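Local structure of 3-carboxy-cis,cis-muconate cycloisomerase (Pseudomonas putida, 1RE5) at residues Ile125-Gln139 and Ala337-Glu349. The protein is a cycloisomerase of the fumarase/aspartase superfamily, a largely helical enzyme that assembles from four chains. Numbering follows the deposited sequence.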
ATOM      1  N   ILE D 125     -13.086  14.781 -15.549  1.00 29.85           N
ATOM      2  CA  ILE D 125     -13.058  14.887 -14.110  1.00 28.41           C
ATOM      3  C   ILE D 125     -13.435  16.268 -13.629  1.00 28.70           C
ATOM      4  O   ILE D 125     -14.187  16.397 -12.666  1.00 28.63           O
ATOM      5  CB  ILE D 125     -11.671  14.480 -13.591  1.00 28.99           C
ATOM      6  CG1 ILE D 125     -11.494  12.977 -13.831  1.00 27.25           C
ATOM      7  CG2 ILE D 125     -11.503  14.874 -12.110  1.00 27.74           C
ATOM      8  CD1 ILE D 125     -10.176  12.435 -13.386  1.00 29.91           C
ATOM      9  N   GLU D 126     -12.934  17.303 -14.294  1.00 30.09           N
ATOM     10  CA  GLU D 126     -13.272  18.664 -13.884  1.00 30.91           C
ATOM     11  C   GLU D 126     -14.759  18.936 -14.118  1.00 30.02           C
ATOM     12  O   GLU D 126     -15.412  19.578 -13.296  1.00 30.48           O
ATOM     13  CB  GLU D 126     -12.424  19.695 -14.634  1.00 31.38           C
ATOM     14  CG  GLU D 126     -10.936  19.653 -14.292  1.00 35.41           C
ATOM     15  CD  GLU D 126     -10.177  20.911 -14.755  1.00 38.82           C
ATOM     16  OE1 GLU D 126     -10.278  21.277 -15.955  1.00 40.45           O
ATOM     17  OE2 GLU D 126      -9.476  21.530 -13.917  1.00 39.30           O
ATOM     18  N   ALA D 127     -15.292  18.435 -15.230  1.00 29.05           N
ATOM     19  CA  ALA D 127     -16.703  18.633 -15.552  1.00 28.44           C
ATOM     20  C   ALA D 127     -17.546  17.998 -14.463  1.00 29.27           C
ATOM     21  O   ALA D 127     -18.332  18.679 -13.794  1.00 29.06           O
ATOM     22  CB  ALA D 127     -17.036  18.005 -16.893  1.00 26.93           C
ATOM     23  N   ASP D 128     -17.370  16.687 -14.283  1.00 29.86           N
ATOM     24  CA  ASP D 128     -18.104  15.941 -13.263  1.00 28.57           C
ATOM     25  C   ASP D 128     -17.976  16.561 -11.868  1.00 27.20           C
ATOM     26  O   ASP D 128     -18.969  16.668 -11.153  1.00 25.90           O
ATOM     27  CB  ASP D 128     -17.645  14.485 -13.229  1.00 29.59           C
ATOM     28  CG  ASP D 128     -18.044  13.720 -14.480  1.00 30.97           C
ATOM     29  OD1 ASP D 128     -18.977  14.170 -15.179  1.00 32.04           O
ATOM     30  OD2 ASP D 128     -17.438  12.660 -14.756  1.00 32.33           O
ATOM     31  N   LEU D 129     -16.767  16.963 -11.480  1.00 25.71           N
ATOM     32  CA  LEU D 129     -16.588  17.584 -10.169  1.00 25.94           C
ATOM     33  C   LEU D 129     -17.435  18.833 -10.044  1.00 25.74           C
ATOM     34  O   LEU D 129     -18.126  19.003  -9.042  1.00 25.39           O
ATOM     35  CB  LEU D 129     -15.131  17.964  -9.906  1.00 25.88           C
ATOM     36  CG  LEU D 129     -14.181  16.907  -9.350  1.00 26.18           C
ATOM     37  CD1 LEU D 129     -12.835  17.548  -9.098  1.00 26.59           C
ATOM     38  CD2 LEU D 129     -14.737  16.330  -8.066  1.00 27.59           C
ATOM     39  N   GLY D 130     -17.371  19.702 -11.055  1.00 25.29           N
ATOM     40  CA  GLY D 130     -18.143  20.935 -11.033  1.00 24.91           C
ATOM     41  C   GLY D 130     -19.631  20.636 -10.980  1.00 25.53           C
ATOM     42  O   GLY D 130     -20.391  21.260 -10.239  1.00 25.21           O
ATOM     43  N   LYS D 131     -20.060  19.664 -11.771  1.00 26.05           N
ATOM     44  CA  LYS D 131     -21.463  19.289 -11.782  1.00 27.29           C
ATOM     45  C   LYS D 131     -21.854  18.803 -10.372  1.00 27.21           C
ATOM     46  O   LYS D 131     -22.799  19.307  -9.772  1.00 28.71           O
ATOM     47  CB  LYS D 131     -21.685  18.197 -12.829  1.00 28.71           C
ATOM     48  CG  LYS D 131     -23.116  17.724 -12.980  1.00 33.97           C
ATOM     49  CD  LYS D 131     -23.198  16.585 -13.999  1.00 38.53           C
ATOM     50  CE  LYS D 131     -22.320  15.388 -13.577  1.00 42.97           C
ATOM     51  NZ  LYS D 131     -22.167  14.339 -14.646  1.00 44.08           N
ATOM     52  N   LEU D 132     -21.105  17.842  -9.842  1.00 26.22           N
ATOM     53  CA  LEU D 132     -21.360  17.307  -8.514  1.00 25.58           C
ATOM     54  C   LEU D 132     -21.343  18.389  -7.428  1.00 25.88           C
ATOM     55  O   LEU D 132     -22.191  18.391  -6.540  1.00 27.38           O
ATOM     56  CB  LEU D 132     -20.329  16.220  -8.184  1.00 25.12           C
ATOM     57  CG  LEU D 132     -20.402  15.538  -6.810  1.00 25.11           C
ATOM     58  CD1 LEU D 132     -21.705  14.752  -6.642  1.00 23.19           C
ATOM     59  CD2 LEU D 132     -19.213  14.627  -6.667  1.00 24.08           C
ATOM     60  N   ALA D 133     -20.388  19.306  -7.493  1.00 25.63           N
ATOM     61  CA  ALA D 133     -20.307  20.375  -6.505  1.00 26.24           C
ATOM     62  C   ALA D 133     -21.544  21.269  -6.571  1.00 26.84           C
ATOM     63  O   ALA D 133     -22.035  21.736  -5.541  1.00 26.27           O
ATOM     64  CB  ALA D 133     -19.052  21.202  -6.731  1.00 25.85           C
ATOM     65  N   ASP D 134     -22.046  21.507  -7.781  1.00 28.54           N
ATOM     66  CA  ASP D 134     -23.234  22.337  -7.956  1.00 30.12           C
ATOM     67  C   ASP D 134     -24.427  21.718  -7.246  1.00 30.17           C
ATOM     68  O   ASP D 134     -25.036  22.343  -6.365  1.00 28.41           O
ATOM     69  CB  ASP D 134     -23.576  22.512  -9.442  1.00 32.47           C
ATOM     70  CG  ASP D 134     -22.817  23.672 -10.096  1.00 35.63           C
ATOM     71  OD1 ASP D 134     -22.614  24.715  -9.429  1.00 36.08           O
ATOM     72  OD2 ASP D 134     -22.441  23.549 -11.287  1.00 36.63           O
ATOM     73  N   THR D 135     -24.743  20.478  -7.616  1.00 30.14           N
ATOM     74  CA  THR D 135     -25.885  19.802  -7.027  1.00 31.26           C
ATOM     75  C   THR D 135     -25.727  19.609  -5.530  1.00 30.63           C
ATOM     76  O   THR D 135     -26.713  19.645  -4.784  1.00 31.78           O
ATOM     77  CB  THR D 135     -26.165  18.428  -7.696  1.00 31.24           C
ATOM     78  OG1 THR D 135     -25.853  17.376  -6.782  1.00 32.53           O
ATOM     79  CG2 THR D 135     -25.355  18.261  -8.953  1.00 31.19           C
ATOM     80  N   LEU D 136     -24.491  19.414  -5.088  1.00 29.84           N
ATOM     81  CA  LEU D 136     -24.218  19.221  -3.665  1.00 29.37           C
ATOM     82  C   LEU D 136     -24.456  20.536  -2.945  1.00 28.82           C
ATOM     83  O   LEU D 136     -24.900  20.566  -1.797  1.00 26.65           O
ATOM     84  CB  LEU D 136     -22.775  18.787  -3.477  1.00 30.00           C
ATOM     85  CG  LEU D 136     -22.502  17.643  -2.525  1.00 28.89           C
ATOM     86  CD1 LEU D 136     -23.485  16.523  -2.760  1.00 28.73           C
ATOM     87  CD2 LEU D 136     -21.074  17.173  -2.767  1.00 30.81           C
ATOM     88  N   SER D 137     -24.158  21.622  -3.650  1.00 29.41           N
ATOM     89  CA  SER D 137     -24.333  22.970  -3.136  1.00 29.62           C
ATOM     90  C   SER D 137     -25.809  23.270  -2.864  1.00 28.80           C
ATOM     91  O   SER D 137     -26.152  23.861  -1.843  1.00 28.78           O
ATOM     92  CB  SER D 137     -23.790  23.971  -4.147  1.00 29.80           C
ATOM     93  OG  SER D 137     -24.152  25.282  -3.769  1.00 33.78           O
ATOM     94  N   GLN D 138     -26.677  22.864  -3.784  1.00 27.65           N
ATOM     95  CA  GLN D 138     -28.107  23.090  -3.641  1.00 28.48           C
ATOM     96  C   GLN D 138     -28.688  22.301  -2.471  1.00 26.87           C
ATOM     97  O   GLN D 138     -29.423  22.838  -1.648  1.00 24.91           O
ATOM     98  CB  GLN D 138     -28.817  22.702  -4.931  1.00 30.56           C
ATOM     99  CG  GLN D 138     -28.352  23.480  -6.127  1.00 32.94           C
ATOM    100  CD  GLN D 138     -29.294  23.347  -7.300  1.00 37.17           C
ATOM    101  OE1 GLN D 138     -29.052  23.914  -8.364  1.00 38.72           O
ATOM    102  NE2 GLN D 138     -30.386  22.602  -7.111  1.00 39.32           N
ATOM    103  N   GLN D 139     -28.361  21.018  -2.416  1.00 26.84           N
ATOM    104  CA  GLN D 139     -28.813  20.149  -1.336  1.00 26.32           C
ATOM    105  C   GLN D 139     -28.355  20.715   0.015  1.00 25.67           C
ATOM    106  O   GLN D 139     -29.099  20.705   0.982  1.00 25.29           O
ATOM    107  CB  GLN D 139     -28.248  18.739  -1.526  1.00 25.50           C
ATOM    108  CG  GLN D 139     -28.675  18.053  -2.809  1.00 24.76           C
ATOM    109  CD  GLN D 139     -30.120  17.594  -2.775  1.00 25.18           C
ATOM    110  OE1 GLN D 139     -30.542  16.799  -3.610  1.00 25.35           O
ATOM    111  NE2 GLN D 139     -30.887  18.092  -1.811  1.00 25.23           N
ATOM    112  N   ALA D 337     -16.644   6.427  -9.462  1.00 23.66           N
ATOM    113  CA  ALA D 337     -17.112   6.941  -8.172  1.00 24.23           C
ATOM    114  C   ALA D 337     -17.804   8.282  -8.353  1.00 24.19           C
ATOM    115  O   ALA D 337     -18.842   8.532  -7.753  1.00 26.09           O
ATOM    116  CB  ALA D 337     -15.943   7.073  -7.169  1.00 23.26           C
ATOM    117  N   LEU D 338     -17.235   9.146  -9.184  1.00 24.36           N
ATOM    118  CA  LEU D 338     -17.835  10.449  -9.436  1.00 24.68           C
ATOM    119  C   LEU D 338     -19.229  10.244 -10.013  1.00 25.21           C
ATOM    120  O   LEU D 338     -20.202  10.889  -9.605  1.00 23.96           O
ATOM    121  CB  LEU D 338     -16.981  11.236 -10.424  1.00 23.04           C
ATOM    122  CG  LEU D 338     -15.866  12.029  -9.760  1.00 22.89           C
ATOM    123  CD1 LEU D 338     -14.891  12.468 -10.812  1.00 23.27           C
ATOM    124  CD2 LEU D 338     -16.448  13.224  -9.004  1.00 21.31           C
ATOM    125  N   ARG D 339     -19.307   9.326 -10.966  1.00 26.20           N
ATOM    126  CA  ARG D 339     -20.562   9.009 -11.612  1.00 28.36           C
ATOM    127  C   ARG D 339     -21.638   8.628 -10.611  1.00 29.29           C
ATOM    128  O   ARG D 339     -22.735   9.194 -10.606  1.00 29.96           O
ATOM    129  CB  ARG D 339     -20.376   7.853 -12.567  1.00 29.78           C
ATOM    130  CG  ARG D 339     -21.636   7.544 -13.304  1.00 36.43           C
ATOM    131  CD  ARG D 339     -21.506   6.282 -14.103  1.00 43.12           C
ATOM    132  NE  ARG D 339     -22.531   6.208 -15.138  1.00 47.78           N
ATOM    133  CZ  ARG D 339     -22.806   5.110 -15.831  1.00 50.42           C
ATOM    134  NH1 ARG D 339     -22.129   3.985 -15.591  1.00 52.75           N
ATOM    135  NH2 ARG D 339     -23.752   5.143 -16.768  1.00 51.91           N
ATOM    136  N   GLN D 340     -21.314   7.660  -9.763  1.00 29.97           N
ATOM    137  CA  GLN D 340     -22.244   7.163  -8.758  1.00 29.16           C
ATOM    138  C   GLN D 340     -22.576   8.193  -7.690  1.00 28.59           C
ATOM    139  O   GLN D 340     -23.705   8.243  -7.213  1.00 28.76           O
ATOM    140  CB  GLN D 340     -21.666   5.921  -8.102  1.00 30.86           C
ATOM    141  CG  GLN D 340     -22.708   4.916  -7.732  1.00 32.08           C
ATOM    142  CD  GLN D 340     -23.512   4.465  -8.929  1.00 33.18           C
ATOM    143  OE1 GLN D 340     -22.957   4.015  -9.943  1.00 31.12           O
ATOM    144  NE2 GLN D 340     -24.832   4.579  -8.818  1.00 33.54           N
ATOM    145  N   ALA D 341     -21.597   9.011  -7.311  1.00 28.19           N
ATOM    146  CA  ALA D 341     -21.820  10.048  -6.301  1.00 28.55           C
ATOM    147  C   ALA D 341     -22.831  11.074  -6.819  1.00 29.70           C
ATOM    148  O   ALA D 341     -23.628  11.615  -6.051  1.00 29.29           O
ATOM    149  CB  ALA D 341     -20.510  10.746  -5.952  1.00 26.76           C
ATOM    150  N   GLN D 342     -22.789  11.338  -8.124  1.00 29.78           N
ATOM    151  CA  GLN D 342     -23.705  12.287  -8.744  1.00 29.63           C
ATOM    152  C   GLN D 342     -25.130  11.760  -8.621  1.00 29.03           C
ATOM    153  O   GLN D 342     -26.047  12.486  -8.207  1.00 28.59           O
ATOM    154  CB  GLN D 342     -23.354  12.471 -10.224  1.00 31.91           C
ATOM    155  CG  GLN D 342     -24.262  13.436 -10.985  1.00 32.94           C
ATOM    156  CD  GLN D 342     -24.218  14.845 -10.430  1.00 33.66           C
ATOM    157  OE1 GLN D 342     -23.143  15.430 -10.280  1.00 35.85           O
ATOM    158  NE2 GLN D 342     -25.388  15.404 -10.131  1.00 34.17           N
ATOM    159  N   VAL D 343     -25.315  10.494  -8.984  1.00 27.10           N
ATOM    160  CA  VAL D 343     -26.630   9.887  -8.909  1.00 26.42           C
ATOM    161  C   VAL D 343     -27.239  10.015  -7.524  1.00 27.44           C
ATOM    162  O   VAL D 343     -28.377  10.456  -7.398  1.00 27.54           O
ATOM    163  CB  VAL D 343     -26.601   8.397  -9.270  1.00 25.91           C
ATOM    164  CG1 VAL D 343     -27.939   7.750  -8.915  1.00 24.13           C
ATOM    165  CG2 VAL D 343     -26.324   8.230 -10.736  1.00 24.27           C
ATOM    166  N   ILE D 344     -26.492   9.642  -6.485  1.00 27.39           N
ATOM    167  CA  ILE D 344     -27.067   9.730  -5.156  1.00 27.77           C
ATOM    168  C   ILE D 344     -27.174  11.157  -4.660  1.00 27.31           C
ATOM    169  O   ILE D 344     -28.114  11.494  -3.966  1.00 28.40           O
ATOM    170  CB  ILE D 344     -26.313   8.859  -4.075  1.00 28.60           C
ATOM    171  CG1 ILE D 344     -25.607   9.770  -3.086  1.00 30.52           C
ATOM    172  CG2 ILE D 344     -25.341   7.864  -4.709  1.00 25.63           C
ATOM    173  CD1 ILE D 344     -24.891   9.006  -2.030  1.00 36.06           C
ATOM    174  N   ALA D 345     -26.234  12.011  -5.023  1.00 28.00           N
ATOM    175  CA  ALA D 345     -26.300  13.387  -4.551  1.00 28.91           C
ATOM    176  C   ALA D 345     -27.560  14.112  -5.003  1.00 31.18           C
ATOM    177  O   ALA D 345     -28.194  14.834  -4.225  1.00 32.01           O
ATOM    178  CB  ALA D 345     -25.077  14.159  -5.014  1.00 27.01           C
ATOM    179  N   GLU D 346     -27.937  13.925  -6.259  1.00 33.05           N
ATOM    180  CA  GLU D 346     -29.097  14.634  -6.760  1.00 34.22           C
ATOM    181  C   GLU D 346     -30.406  13.939  -6.485  1.00 33.77           C
ATOM    182  O   GLU D 346     -31.466  14.535  -6.645  1.00 35.76           O
ATOM    183  CB  GLU D 346     -28.958  14.885  -8.257  1.00 36.22           C
ATOM    184  CG  GLU D 346     -29.270  13.688  -9.117  1.00 39.74           C
ATOM    185  CD  GLU D 346     -28.832  13.901 -10.547  1.00 42.84           C
ATOM    186  OE1 GLU D 346     -29.079  15.007 -11.084  1.00 44.31           O
ATOM    187  OE2 GLU D 346     -28.245  12.962 -11.129  1.00 44.16           O
ATOM    188  N   GLY D 347     -30.353  12.690  -6.048  1.00 33.29           N
ATOM    189  CA  GLY D 347     -31.595  11.996  -5.810  1.00 31.82           C
ATOM    190  C   GLY D 347     -31.813  11.386  -4.449  1.00 33.15           C
ATOM    191  O   GLY D 347     -32.764  10.623  -4.286  1.00 33.10           O
ATOM    192  N   MET D 348     -30.997  11.707  -3.455  1.00 33.82           N
ATOM    193  CA  MET D 348     -31.236  11.059  -2.180  1.00 36.59           C
ATOM    194  C   MET D 348     -32.502  11.527  -1.497  1.00 35.83           C
ATOM    195  O   MET D 348     -32.895  12.680  -1.621  1.00 35.25           O
ATOM    196  CB  MET D 348     -30.015  11.151  -1.247  1.00 39.16           C
ATOM    197  CG  MET D 348     -29.146  12.338  -1.440  1.00 43.08           C
ATOM    198  SD  MET D 348     -29.897  13.738  -0.713  1.00 50.53           S
ATOM    199  CE  MET D 348     -29.201  13.626   0.960  1.00 49.59           C
ATOM    200  N   GLU D 349     -33.142  10.580  -0.812  1.00 36.30           N
ATOM    201  CA  GLU D 349     -34.388  10.782  -0.083  1.00 36.78           C
ATOM    202  C   GLU D 349     -34.123  11.049   1.382  1.00 35.90           C
ATOM    203  O   GLU D 349     -33.410  10.281   2.035  1.00 37.39           O
ATOM    204  CB  GLU D 349     -35.257   9.533  -0.186  1.00 39.60           C
ATOM    205  CG  GLU D 349     -35.719   9.197  -1.590  1.00 45.16           C
ATOM    206  CD  GLU D 349     -36.407   7.855  -1.655  1.00 48.12           C
ATOM    207  OE1 GLU D 349     -37.383   7.649  -0.896  1.00 50.24           O
ATOM    208  OE2 GLU D 349     -35.968   7.007  -2.460  1.00 50.49           O
TER
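Reciprocal knobs-into-holes packing joins two long helices of the central bundle, with Leu338 and Leu132 as the knobs. The helices of 125-139 and 337-349 run nearly parallel, their axes 9.1 Å apart at closest approach and inclined by 21°. Leu338 enters the hole formed by Ile125, Asp128, Leu129 and Leu132; its two methyls divide the work, CD1 lying 4.2 Å from CB of Asp128 while CD2 meets CD2 of Leu129 at 3.7 Å. In return, Leu132 sits among Leu338, Ala341, Gln342 and Ala345. With CG anti to the backbone N (chi1 179°), the branch point is carried toward the partner helix, and its methyls reach residues two turns apart: CD2 faces CD2 of Leu338 at 3.9 Å, and CD1 approaches CB of Ala345 at 3.8 Å. The small Ala345 also receives CD1 of Leu136, at 3.6 Å from its CB.

Along the more polar flank, Gln342 bends at chi2 (62°) and lays its amide against the other helix. The alkyl chain of Lys131 crosses the Gln342 side chain at about a right angle, CE of Lys131 being 3.4 Å from OE1 of Gln342, and Thr135 lies near the amide nitrogen. The lysine's charged end turns back to its own helix, where NZ of Lys131 forms a salt bridge with OD1 of Asp128 (3.2 Å), reaching the carboxylate from above its plane. On the apolar side, helices 231-257 and 162-187 also pack on Leu132, so the knob belongs to a wider core. Such interlocking of long helices is characteristic of the central helical bundle of the fumarase/aspartase superfamily.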